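Side-chain contacts in MutT/nudix family protein (Streptococcus pneumoniae, PDB 4HFQ), which hydrolyses UDP-linked precursors of peptidoglycan biosynthesis as a Nudix-family UDP-X diphosphatase: residues 17-20 / 21-25; 102-105 / 106-110; 131-134 / 135-139; 180-183 / 184-188. All coordinates share one frame; numbering follows the deposited sequence. Where two conformers were deposited one is given.

Contact 1: residues 17-20 / 21-25; sequences TDTG and LTFTK
The last turns of helix 3-23 bring T19 against F23, one turn further on, and end in a bond from T24 back to G20. The methyl CG2 of T19 lies 3.7 Å from CD2 of F23, and the two side chains run at a slant to each other. With chi1 of F23 at -74°, its CG stands anti to the carbonyl carbon and the ring leans back along the helix, its edge close to T19 O, which lies near the ring plane and 3.2 Å from CD2. CG2 of T22 sits over one face of the same ring, offset toward the rim. Helix 3-23 belongs to the N-terminal region that matches the N-terminal family of hydrolases of X-linked nucleoside diphosphates, and its end packs on helix 27-47. F23 N gives its main bond to T19 O at 3.0 Å, with a weak second one to G20 O. The closing bond runs from T24 N to G20 O at 2.9 Å and 158°, although T24 has already left helical backbone angles. On another side of the helix, L21 sends CG to within 3.5 Å of T17 O, and its side chain rests on Y33 and E34 of helix 27-47. D18 turns to the same helix through a salt bridge from OD1 to R37 NE, while T19 OG1 bonds back to A15 O and T22 OG1 to A64 O. The dimer partner also meets this end: R32 of the second subunit packs on T19 and F23, and T24 OG1 is hydrogen-bonded to D29 OD2 of that subunit.

Contact 2: residues 102-105 / 106-110; sequences VGYS and PTENI. With SO4 (sulfate ion), chain H.
S105 is still extended, with psi at 173°, and from P106 onward the chain is helical, which makes S105 the N-cap of helix 106-118. The first backbone bond of the helix runs from N109 N to S105 O at 2.8 Å. The side chain of S105 supplies a further acceptor: at chi1 78° its OG lies between the backbone N and the carbonyl carbon, turned toward the first turn, and takes the amide of E108 at 3.0 Å. E108 returns the bond, its OE1 accepting from S105 N at 2.9 Å in a nearly straight line (169°), although the donor comes from above the carboxylate plane. These two reciprocal bonds form a capping box. The sequence fits the Nudix box, the loop-helix-loop signature of the family; the capping box lies where its loop becomes helix. Beside the cap, CB of Y104 touches CB of E108 at 3.9 Å and ND2 of N109 at 3.6 Å; the tyrosine and asparagine side chains cross at about a right angle. ND2 also reaches S105 O in a weak bond, whereas OD1 of N109 is taken by E101 N. The tyrosine ring then leads away from the helix, and its OH donates to O4 of a sulfate ion, probably from the crystallisation liquor, at 3.0 Å; O3 of the sulfate lies in plane at the ring edge, 3.2 Å from CE2. Across the dimer, Q142 of the second subunit hydrogen-bonds G103 N and Y104 O, while P106 and I110 pack on F148 of their own chain.

Contact 3: residues 131-134 / 135-139; sequences FDTN and RFQLQ
F131, at the end of strand 120-132, presents its ring edge to the face of F136 in a T-shaped pair, with centroids 5.0 Å apart and planes at 68°. The nearest atoms are CD1 of F131 and CE2 of F136, 3.5 Å apart. Between the two rings, D132 caps helix 133-136: its OD1 accepts N134 N at 3.0 Å, from well above the carboxylate plane, and Q142 NE2 also bonds to this oxygen. The other oxygen, OD2, takes a water at 2.8 Å that accepts from R135 NE. On a further side of the turn, CG2 of T133 touches OE1 of Q137 at 3.5 Å. Chi1 of Q137 is 56°, which sets CG between the backbone N and the carbonyl carbon, and a bend at chi2 carries the amide back over T133; its OE1 is bonded by Q186 NE2 and its NE2 by E179 O. A second water accepts from the backbone N of Q139 and bonds OG1 of T133 at 2.7 Å; OD1 of N134 is near it too, but the water may lack a proton for it. N134 ND2 goes to Q11 of helix 3-23. CD1 of L138 lies 3.5 Å from OD1 of N134. D132 and R135 thus meet through water, not as a direct ion pair, with D203 a weak second partner of R135 NE; both D132 oxygens and both ends of the Q137 amide are bonded.

Contact 4: residues 180-183 / 184-188; sequences KRIT and KEQIE. With EDO (1,2-ethanediol), chain C.
T183 N donates to OE1 of Q186 at 2.9 Å, meeting the amide oxygen with the donor tilted 18° from its carbonyl plane. In the other direction Q186 N reaches OG1 of T183 at 3.2 Å and 161°. With chi1 of T183 at 70°, the hydroxyl is placed where it faces the first turn, and CG2 is anti to the carbonyl carbon. CG of Q186 passes 3.4 Å from OG1 as the glutamine chain, extended beyond CG, folds back over the cap. The two bonds make a capping box at the start of helix 184-194, which packs against the Nudix-domain sheet; a glutamine supplies the returning acceptor in place of a glutamate. The regular helical bonding begins at I187 N, which gives its hydrogen to T183 O at 2.9 Å nearly along the C=O axis. The side chain of I182 lies beside the box: its CD1 is 3.4 Å from OE1 of Q186, and its CG1 meets CG1 of I187 in an apolar contact at 3.9 Å, these two side chains crossing at about a right angle. I182 goes on to A94 and L95 of strand 93-99, and I187 to W75 of strand 69-78, which places this side of the helix start against the sheet. NE2 of Q186 has its own partner in Q137 OE1. In the loop before the cap, K180 N donates to O2 of a 1,2-ethanediol, probably from the crystallisation liquor, at 3.1 Å. The end of R181 turns instead to E90 in a salt bridge.

Contacts 2 and 4 share one chemistry: each is a capping box at the start of a helix in the Nudix domain, with glutamate in contact 2 and glutamine in contact 4. Contact 1 marks the end of a helix, and lies in the N-terminal region, about 26 Å from the chain centre. Contact 3 sits nearest that centre, at about 8 Å, and has the largest share of buried touching residues; a side-chain cap, glutamine amides, backbone bonds and waters share the polar work. Within the chain, contacts 3 and 4 touch and 1 and 2 touch no other, though S105 packs on D132 of the second subunit. All four reach the second subunit, contact 4 through K180 alone.

Contact 1: residues 17-20 / 21-25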
loop_
_atom_site.group_PDB
_atom_site.type_symbol
_atom_site.label_atom_id
_atom_site.label_comp_id
_atom_site.label_asym_id
_atom_site.label_seq_id
_atom_site.Cartn_x
_atom_site.Cartn_y
_atom_site.Cartn_z
ATOM N N THR A 17 13.663 -4.903 -6.696
ATOM C CA THR A 17 15.079 -4.609 -6.679
ATOM C C THR A 17 15.502 -3.961 -5.356
ATOM O O THR A 17 16.544 -4.309 -4.785
ATOM C CB THR A 17 15.432 -3.742 -7.899
ATOM O OG1 THR A 17 15.104 -4.455 -9.104
ATOM C CG2 THR A 17 16.903 -3.410 -7.893
ATOM N N ASP A 18 14.677 -3.056 -4.840
ATOM C CA ASP A 18 14.929 -2.416 -3.560
ATOM C C ASP A 18 14.838 -3.404 -2.401
ATOM O O ASP A 18 15.649 -3.364 -1.479
ATOM C CB ASP A 18 14.012 -1.200 -3.421
ATOM C CG ASP A 18 14.412 -0.080 -4.417
ATOM O OD1 ASP A 18 15.411 -0.247 -5.159
ATOM O OD2 ASP A 18 13.752 0.955 -4.461
ATOM N N THR A 19 13.885 -4.328 -2.488
ATOM C CA THR A 19 13.769 -5.386 -1.490
ATOM C C THR A 19 15.024 -6.266 -1.511
ATOM O O THR A 19 15.558 -6.613 -0.449
ATOM C CB THR A 19 12.496 -6.209 -1.748
ATOM O OG1 THR A 19 11.363 -5.338 -1.700
ATOM C CG2 THR A 19 12.318 -7.306 -0.713
ATOM N N GLY A 20 15.524 -6.580 -2.710
ATOM C CA GLY A 20 16.785 -7.325 -2.834
ATOM C C GLY A 20 17.947 -6.578 -2.185
ATOM O O GLY A 20 18.720 -7.179 -1.443
ATOM N N LEU A 21 18.057 -5.275 -2.417
ATOM C CA LEU A 21 19.159 -4.526 -1.811
ATOM C C LEU A 21 19.096 -4.536 -0.299
ATOM O O LEU A 21 20.132 -4.634 0.370
ATOM C CB LEU A 21 19.203 -3.112 -2.361
ATOM C CG LEU A 21 19.662 -3.049 -3.812
ATOM C CD1 LEU A 21 19.356 -1.680 -4.411
ATOM C CD2 LEU A 21 21.145 -3.407 -3.917
ATOM N N THR A 22 17.886 -4.420 0.250
ATOM C CA THR A 22 17.741 -4.418 1.702
ATOM C C THR A 22 18.014 -5.768 2.329
ATOM O O THR A 22 18.640 -5.846 3.387
ATOM C CB THR A 22 16.355 -3.874 2.078
ATOM O OG1 THR A 22 16.343 -2.487 1.746
ATOM C CG2 THR A 22 16.060 -4.031 3.584
ATOM N N PHE A 23 17.600 -6.846 1.668
ATOM C CA PHE A 23 17.593 -8.157 2.306
ATOM C C PHE A 23 18.692 -9.117 1.912
ATOM O O PHE A 23 18.952 -10.070 2.651
ATOM C CB PHE A 23 16.244 -8.844 2.117
ATOM C CG PHE A 23 15.162 -8.253 2.966
ATOM C CD1 PHE A 23 15.092 -8.567 4.313
ATOM C CD2 PHE A 23 14.259 -7.337 2.439
ATOM C CE1 PHE A 23 14.102 -8.014 5.113
ATOM C CE2 PHE A 23 13.273 -6.772 3.235
ATOM C CZ PHE A 23 13.196 -7.115 4.576
ATOM N N THR A 24 19.340 -8.923 0.768
ATOM C CA THR A 24 20.374 -9.888 0.389
ATOM C C THR A 24 21.612 -9.781 1.279
ATOM O O THR A 24 21.934 -8.706 1.783
ATOM C CB THR A 24 20.774 -9.788 -1.093
ATOM O OG1 THR A 24 21.550 -10.943 -1.417
ATOM C CG2 THR A 24 21.613 -8.555 -1.383
ATOM N N LYS A 25 22.326 -10.899 1.414
ATOM C CA LYS A 25 23.522 -10.961 2.238
ATOM C C LYS A 25 24.768 -11.289 1.422
ATOM O O LYS A 25 25.863 -11.442 1.971
ATOM C CB LYS A 25 23.326 -11.980 3.371
ATOM C CG LYS A 25 22.228 -11.611 4.365
ATOM C CD LYS A 25 22.683 -10.506 5.307
ATOM C CE LYS A 25 21.752 -10.381 6.502
ATOM N NZ LYS A 25 22.436 -9.728 7.658
#

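Contact 2: residues 102-105 / 106-110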
loop_
_atom_site.group_PDB
_atom_site.type_symbol
_atom_site.label_atom_id
_atom_site.label_comp_id
_atom_site.label_asym_id
_atom_site.label_seq_id
_atom_site.Cartn_x
_atom_site.Cartn_y
_atom_site.Cartn_z
ATOM N N VAL A 102 5.098 9.827 9.313
ATOM C CA VAL A 102 5.635 9.007 10.369
ATOM C C VAL A 102 5.575 9.754 11.699
ATOM O O VAL A 102 5.910 10.948 11.783
ATOM C CB VAL A 102 7.101 8.637 10.035
ATOM C CG1 VAL A 102 7.803 8.018 11.241
ATOM C CG2 VAL A 102 7.138 7.709 8.823
ATOM N N GLY A 103 5.159 9.054 12.752
ATOM C CA GLY A 103 5.054 9.642 14.082
ATOM C C GLY A 103 3.645 9.936 14.548
ATOM O O GLY A 103 3.427 10.305 15.696
ATOM N N TYR A 104 2.691 9.773 13.632
ATOM C CA TYR A 104 1.260 9.935 13.921
ATOM C C TYR A 104 0.534 8.683 13.503
ATOM O O TYR A 104 0.938 8.038 12.540
ATOM C CB TYR A 104 0.656 11.127 13.154
ATOM C CG TYR A 104 1.263 12.460 13.534
ATOM C CD1 TYR A 104 0.803 13.168 14.644
ATOM C CD2 TYR A 104 2.327 12.992 12.813
ATOM C CE1 TYR A 104 1.386 14.394 15.012
ATOM C CE2 TYR A 104 2.894 14.216 13.162
ATOM C CZ TYR A 104 2.424 14.893 14.253
ATOM O OH TYR A 104 3.010 16.108 14.608
ATOM N N SER A 105 -0.573 8.384 14.185
ATOM C CA SER A 105 -1.425 7.240 13.805
ATOM C C SER A 105 -2.249 7.614 12.565
ATOM O O SER A 105 -2.223 8.751 12.121
ATOM C CB SER A 105 -2.361 6.886 14.956
ATOM O OG SER A 105 -3.440 7.824 14.990
ATOM N N PRO A 106 -2.977 6.653 11.979
ATOM C CA PRO A 106 -3.726 7.028 10.787
ATOM C C PRO A 106 -4.802 8.072 11.077
ATOM O O PRO A 106 -4.908 9.031 10.318
ATOM C CB PRO A 106 -4.319 5.689 10.314
ATOM C CG PRO A 106 -3.278 4.682 10.768
ATOM C CD PRO A 106 -2.856 5.185 12.121
ATOM N N THR A 107 -5.526 7.927 12.185
ATOM C CA THR A 107 -6.523 8.952 12.497
ATOM C C THR A 107 -5.857 10.266 12.905
ATOM O O THR A 107 -6.343 11.341 12.558
ATOM C CB THR A 107 -7.559 8.503 13.542
ATOM O OG1 THR A 107 -6.921 8.287 14.809
ATOM C CG2 THR A 107 -8.315 7.248 13.081
ATOM N N GLU A 108 -4.741 10.195 13.636
ATOM C CA GLU A 108 -4.036 11.423 14.010
ATOM C C GLU A 108 -3.553 12.158 12.765
ATOM O O GLU A 108 -3.612 13.389 12.693
ATOM C CB GLU A 108 -2.864 11.129 14.938
ATOM C CG GLU A 108 -3.299 10.752 16.338
ATOM C CD GLU A 108 -2.226 10.047 17.138
ATOM O OE1 GLU A 108 -1.091 9.827 16.643
ATOM O OE2 GLU A 108 -2.547 9.688 18.306
ATOM N N ASN A 109 -3.100 11.415 11.762
ATOM C CA ASN A 109 -2.668 12.025 10.512
ATOM C C ASN A 109 -3.792 12.783 9.822
ATOM O O ASN A 109 -3.591 13.926 9.411
ATOM C CB ASN A 109 -2.087 10.957 9.580
ATOM C CG ASN A 109 -0.579 10.873 9.664
ATOM O OD1 ASN A 109 0.100 11.861 9.455
ATOM N ND2 ASN A 109 -0.044 9.680 9.954
ATOM N N ILE A 110 -4.984 12.194 9.725
ATOM C CA ILE A 110 -6.052 12.908 9.026
ATOM C C ILE A 110 -6.518 14.120 9.830
ATOM O O ILE A 110 -6.797 15.155 9.244
ATOM C CB ILE A 110 -7.226 12.008 8.542
ATOM C CG1 ILE A 110 -8.102 12.770 7.532
ATOM C CG2 ILE A 110 -8.089 11.495 9.695
ATOM C CD1 ILE A 110 -7.346 13.406 6.374
HETATM S S SO4 H . 5.375 17.623 12.172
HETATM O O1 SO4 H . 6.756 17.670 11.647
HETATM O O2 SO4 H . 4.605 18.774 11.628
HETATM O O3 SO4 H . 4.756 16.356 11.732
HETATM O O4 SO4 H . 5.398 17.719 13.642
#

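Contact 3: residues 131-134 / 135-139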
loop_
_atom_site.group_PDB
_atom_site.type_symbol
_atom_site.label_atom_id
_atom_site.label_comp_id
_atom_site.label_asym_id
_atom_site.label_seq_id
_atom_site.Cartn_x
_atom_site.Cartn_y
_atom_site.Cartn_z
ATOM N N PHE A 131 -8.764 2.785 -0.742
ATOM C CA PHE A 131 -8.582 2.665 -2.193
ATOM C C PHE A 131 -7.134 2.347 -2.572
ATOM O O PHE A 131 -6.184 2.843 -1.951
ATOM C CB PHE A 131 -8.949 3.979 -2.904
ATOM C CG PHE A 131 -10.402 4.362 -2.831
ATOM C CD1 PHE A 131 -11.380 3.572 -3.411
ATOM C CD2 PHE A 131 -10.775 5.550 -2.219
ATOM C CE1 PHE A 131 -12.720 3.964 -3.383
ATOM C CE2 PHE A 131 -12.110 5.944 -2.184
ATOM C CZ PHE A 131 -13.077 5.146 -2.766
ATOM N N ASP A 132 -6.992 1.575 -3.639
ATOM C CA ASP A 132 -5.694 1.323 -4.273
ATOM C C ASP A 132 -5.510 2.358 -5.375
ATOM O O ASP A 132 -6.250 2.333 -6.381
ATOM C CB ASP A 132 -5.689 -0.097 -4.855
ATOM C CG ASP A 132 -4.392 -0.466 -5.551
ATOM O OD1 ASP A 132 -3.406 0.297 -5.524
ATOM O OD2 ASP A 132 -4.402 -1.559 -6.140
ATOM N N THR A 133 -4.515 3.239 -5.244
ATOM C CA THR A 133 -4.311 4.236 -6.315
ATOM C C THR A 133 -3.936 3.618 -7.645
ATOM O O THR A 133 -4.187 4.211 -8.701
ATOM C CB THR A 133 -3.291 5.325 -5.956
ATOM O OG1 THR A 133 -2.020 4.711 -5.676
ATOM C CG2 THR A 133 -3.749 6.147 -4.770
ATOM N N ASN A 134 -3.371 2.417 -7.631
ATOM C CA ASN A 134 -3.063 1.765 -8.911
ATOM C C ASN A 134 -4.318 1.468 -9.699
ATOM O O ASN A 134 -4.265 1.416 -10.930
ATOM C CB ASN A 134 -2.242 0.484 -8.718
ATOM C CG ASN A 134 -0.759 0.745 -8.613
ATOM O OD1 ASN A 134 -0.302 1.847 -8.347
ATOM N ND2 ASN A 134 0.026 -0.321 -8.790
ATOM N N ARG A 135 -5.443 1.291 -9.006
ATOM C CA ARG A 135 -6.735 1.069 -9.666
ATOM C C ARG A 135 -7.377 2.359 -10.161
ATOM O O ARG A 135 -7.838 2.423 -11.308
ATOM C CB ARG A 135 -7.690 0.331 -8.718
ATOM C CG ARG A 135 -9.114 0.171 -9.264
ATOM C CD ARG A 135 -9.940 -0.736 -8.360
ATOM N NE ARG A 135 -9.431 -2.104 -8.341
ATOM C CZ ARG A 135 -9.783 -3.046 -9.208
ATOM N NH1 ARG A 135 -10.660 -2.779 -10.167
ATOM N NH2 ARG A 135 -9.251 -4.255 -9.137
ATOM N N PHE A 136 -7.392 3.385 -9.322
ATOM C CA PHE A 136 -8.214 4.575 -9.598
ATOM C C PHE A 136 -7.461 5.756 -10.165
ATOM O O PHE A 136 -8.066 6.606 -10.812
ATOM C CB PHE A 136 -8.938 5.025 -8.331
ATOM C CG PHE A 136 -10.042 4.109 -7.924
ATOM C CD1 PHE A 136 -11.319 4.245 -8.483
ATOM C CD2 PHE A 136 -9.818 3.100 -6.992
ATOM C CE1 PHE A 136 -12.341 3.388 -8.110
ATOM C CE2 PHE A 136 -10.833 2.239 -6.632
ATOM C CZ PHE A 136 -12.103 2.382 -7.179
ATOM N N GLN A 137 -6.176 5.872 -9.872
ATOM C CA GLN A 137 -5.398 7.019 -10.288
ATOM C C GLN A 137 -3.923 6.629 -10.320
ATOM O O GLN A 137 -3.087 7.144 -9.563
ATOM C CB GLN A 137 -5.649 8.206 -9.351
ATOM C CG GLN A 137 -5.377 7.960 -7.850
ATOM C CD GLN A 137 -6.627 7.921 -6.972
ATOM O OE1 GLN A 137 -6.848 6.965 -6.228
ATOM N NE2 GLN A 137 -7.434 8.986 -7.023
ATOM N N LEU A 138 -3.614 5.746 -11.265
ATOM C CA LEU A 138 -2.282 5.197 -11.368
ATOM C C LEU A 138 -1.230 6.297 -11.429
ATOM O O LEU A 138 -1.394 7.319 -12.120
ATOM C CB LEU A 138 -2.182 4.296 -12.591
ATOM C CG LEU A 138 -0.813 3.627 -12.814
ATOM C CD1 LEU A 138 -0.432 2.660 -11.700
ATOM C CD2 LEU A 138 -0.808 2.911 -14.161
ATOM N N GLN A 139 -0.146 6.101 -10.691
ATOM C CA GLN A 139 0.931 7.081 -10.604
ATOM C C GLN A 139 2.217 6.362 -10.178
ATOM O O GLN A 139 2.189 5.161 -9.862
ATOM C CB GLN A 139 0.550 8.238 -9.673
ATOM C CG GLN A 139 0.055 7.761 -8.310
ATOM C CD GLN A 139 -0.566 8.875 -7.513
ATOM O OE1 GLN A 139 0.125 9.648 -6.872
ATOM N NE2 GLN A 139 -1.902 8.960 -7.562
HETATM O O HOH W 1 -6.790 -2.746 -6.901
HETATM O O HOH W 2 -0.553 4.505 -7.957
#

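Contact 4: residues 180-183 / 184-188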
loop_
_atom_site.group_PDB
_atom_site.type_symbol
_atom_site.label_atom_id
_atom_site.label_comp_id
_atom_site.label_asym_id
_atom_site.label_seq_id
_atom_site.Cartn_x
_atom_site.Cartn_y
_atom_site.Cartn_z
ATOM N N LYS A 180 -5.296 12.688 -9.318
ATOM C CA LYS A 180 -4.271 11.877 -8.649
ATOM C C LYS A 180 -4.549 11.783 -7.159
ATOM O O LYS A 180 -4.020 10.885 -6.492
ATOM C CB LYS A 180 -2.873 12.449 -8.901
ATOM C CG LYS A 180 -2.457 12.501 -10.372
ATOM C CD LYS A 180 -2.112 11.135 -10.934
ATOM C CE LYS A 180 -1.764 11.285 -12.410
ATOM N NZ LYS A 180 -0.923 10.175 -12.920
ATOM N N ARG A 181 -5.408 12.671 -6.649
ATOM C CA ARG A 181 -5.794 12.697 -5.229
ATOM C C ARG A 181 -7.179 12.144 -4.949
ATOM O O ARG A 181 -7.385 11.477 -3.924
ATOM C CB ARG A 181 -5.686 14.116 -4.667
ATOM C CG ARG A 181 -4.282 14.667 -4.770
ATOM C CD ARG A 181 -4.189 16.120 -4.357
ATOM N NE ARG A 181 -2.883 16.613 -4.760
ATOM C CZ ARG A 181 -2.574 17.888 -4.943
ATOM N NH1 ARG A 181 -3.477 18.827 -4.718
ATOM N NH2 ARG A 181 -1.346 18.228 -5.322
ATOM N N ILE A 182 -8.131 12.400 -5.849
ATOM C CA ILE A 182 -9.472 11.856 -5.725
ATOM C C ILE A 182 -10.155 11.957 -7.075
ATOM O O ILE A 182 -9.945 12.941 -7.797
ATOM C CB ILE A 182 -10.310 12.571 -4.614
ATOM C CG1 ILE A 182 -11.414 11.650 -4.083
ATOM C CG2 ILE A 182 -10.848 13.933 -5.088
ATOM C CD1 ILE A 182 -10.928 10.449 -3.280
ATOM N N THR A 183 -10.938 10.945 -7.412
ATOM C CA THR A 183 -11.673 10.962 -8.683
ATOM C C THR A 183 -13.177 11.063 -8.448
ATOM O O THR A 183 -13.684 10.766 -7.360
ATOM C CB THR A 183 -11.395 9.716 -9.555
ATOM O OG1 THR A 183 -12.000 8.567 -8.954
ATOM C CG2 THR A 183 -9.894 9.463 -9.748
ATOM N N LYS A 184 -13.914 11.394 -9.508
ATOM C CA LYS A 184 -15.367 11.453 -9.423
ATOM C C LYS A 184 -15.959 10.095 -9.057
ATOM O O LYS A 184 -16.892 9.999 -8.240
ATOM C CB LYS A 184 -15.939 11.965 -10.750
ATOM C CG LYS A 184 -17.456 12.069 -10.750
ATOM C CD LYS A 184 -17.948 12.791 -12.003
ATOM C CE LYS A 184 -19.459 12.790 -12.064
ATOM N NZ LYS A 184 -19.899 13.714 -13.150
ATOM N N GLU A 185 -15.405 9.034 -9.639
ATOM C CA GLU A 185 -15.875 7.710 -9.322
ATOM C C GLU A 185 -15.697 7.404 -7.829
ATOM O O GLU A 185 -16.580 6.832 -7.203
ATOM C CB GLU A 185 -15.146 6.663 -10.165
ATOM C CG GLU A 185 -15.696 5.276 -9.944
ATOM C CD GLU A 185 -14.948 4.191 -10.685
ATOM O OE1 GLU A 185 -13.895 4.468 -11.300
ATOM O OE2 GLU A 185 -15.423 3.035 -10.638
ATOM N N GLN A 186 -14.554 7.788 -7.267
ATOM C CA GLN A 186 -14.336 7.554 -5.852
ATOM C C GLN A 186 -15.331 8.356 -5.016
ATOM O O GLN A 186 -15.876 7.813 -4.056
ATOM C CB GLN A 186 -12.901 7.912 -5.472
ATOM C CG GLN A 186 -11.863 6.899 -5.956
ATOM C CD GLN A 186 -10.437 7.373 -5.795
ATOM O OE1 GLN A 186 -10.124 8.553 -5.942
ATOM N NE2 GLN A 186 -9.532 6.422 -5.444
ATOM N N ILE A 187 -15.549 9.630 -5.382
ATOM C CA ILE A 187 -16.501 10.469 -4.650
ATOM C C ILE A 187 -17.898 9.847 -4.684
ATOM O O ILE A 187 -18.603 9.819 -3.676
ATOM C CB ILE A 187 -16.485 11.918 -5.165
ATOM C CG1 ILE A 187 -15.163 12.568 -4.724
ATOM C CG2 ILE A 187 -17.689 12.700 -4.626
ATOM C CD1 ILE A 187 -14.884 13.930 -5.310
ATOM N N GLU A 188 -18.284 9.312 -5.840
ATOM C CA GLU A 188 -19.594 8.681 -5.954
ATOM C C GLU A 188 -19.716 7.418 -5.099
ATOM O O GLU A 188 -20.747 7.205 -4.448
ATOM C CB GLU A 188 -19.946 8.441 -7.425
ATOM C CG GLU A 188 -20.237 9.763 -8.144
ATOM C CD GLU A 188 -20.463 9.644 -9.644
ATOM O OE1 GLU A 188 -20.140 8.600 -10.231
ATOM O OE2 GLU A 188 -20.966 10.631 -10.238
HETATM C C1 EDO C . -5.047 16.573 -11.707
HETATM O O1 EDO C . -6.259 16.058 -12.286
HETATM C C2 EDO C . -4.181 15.448 -11.143
HETATM O O2 EDO C . -4.068 15.497 -9.710
#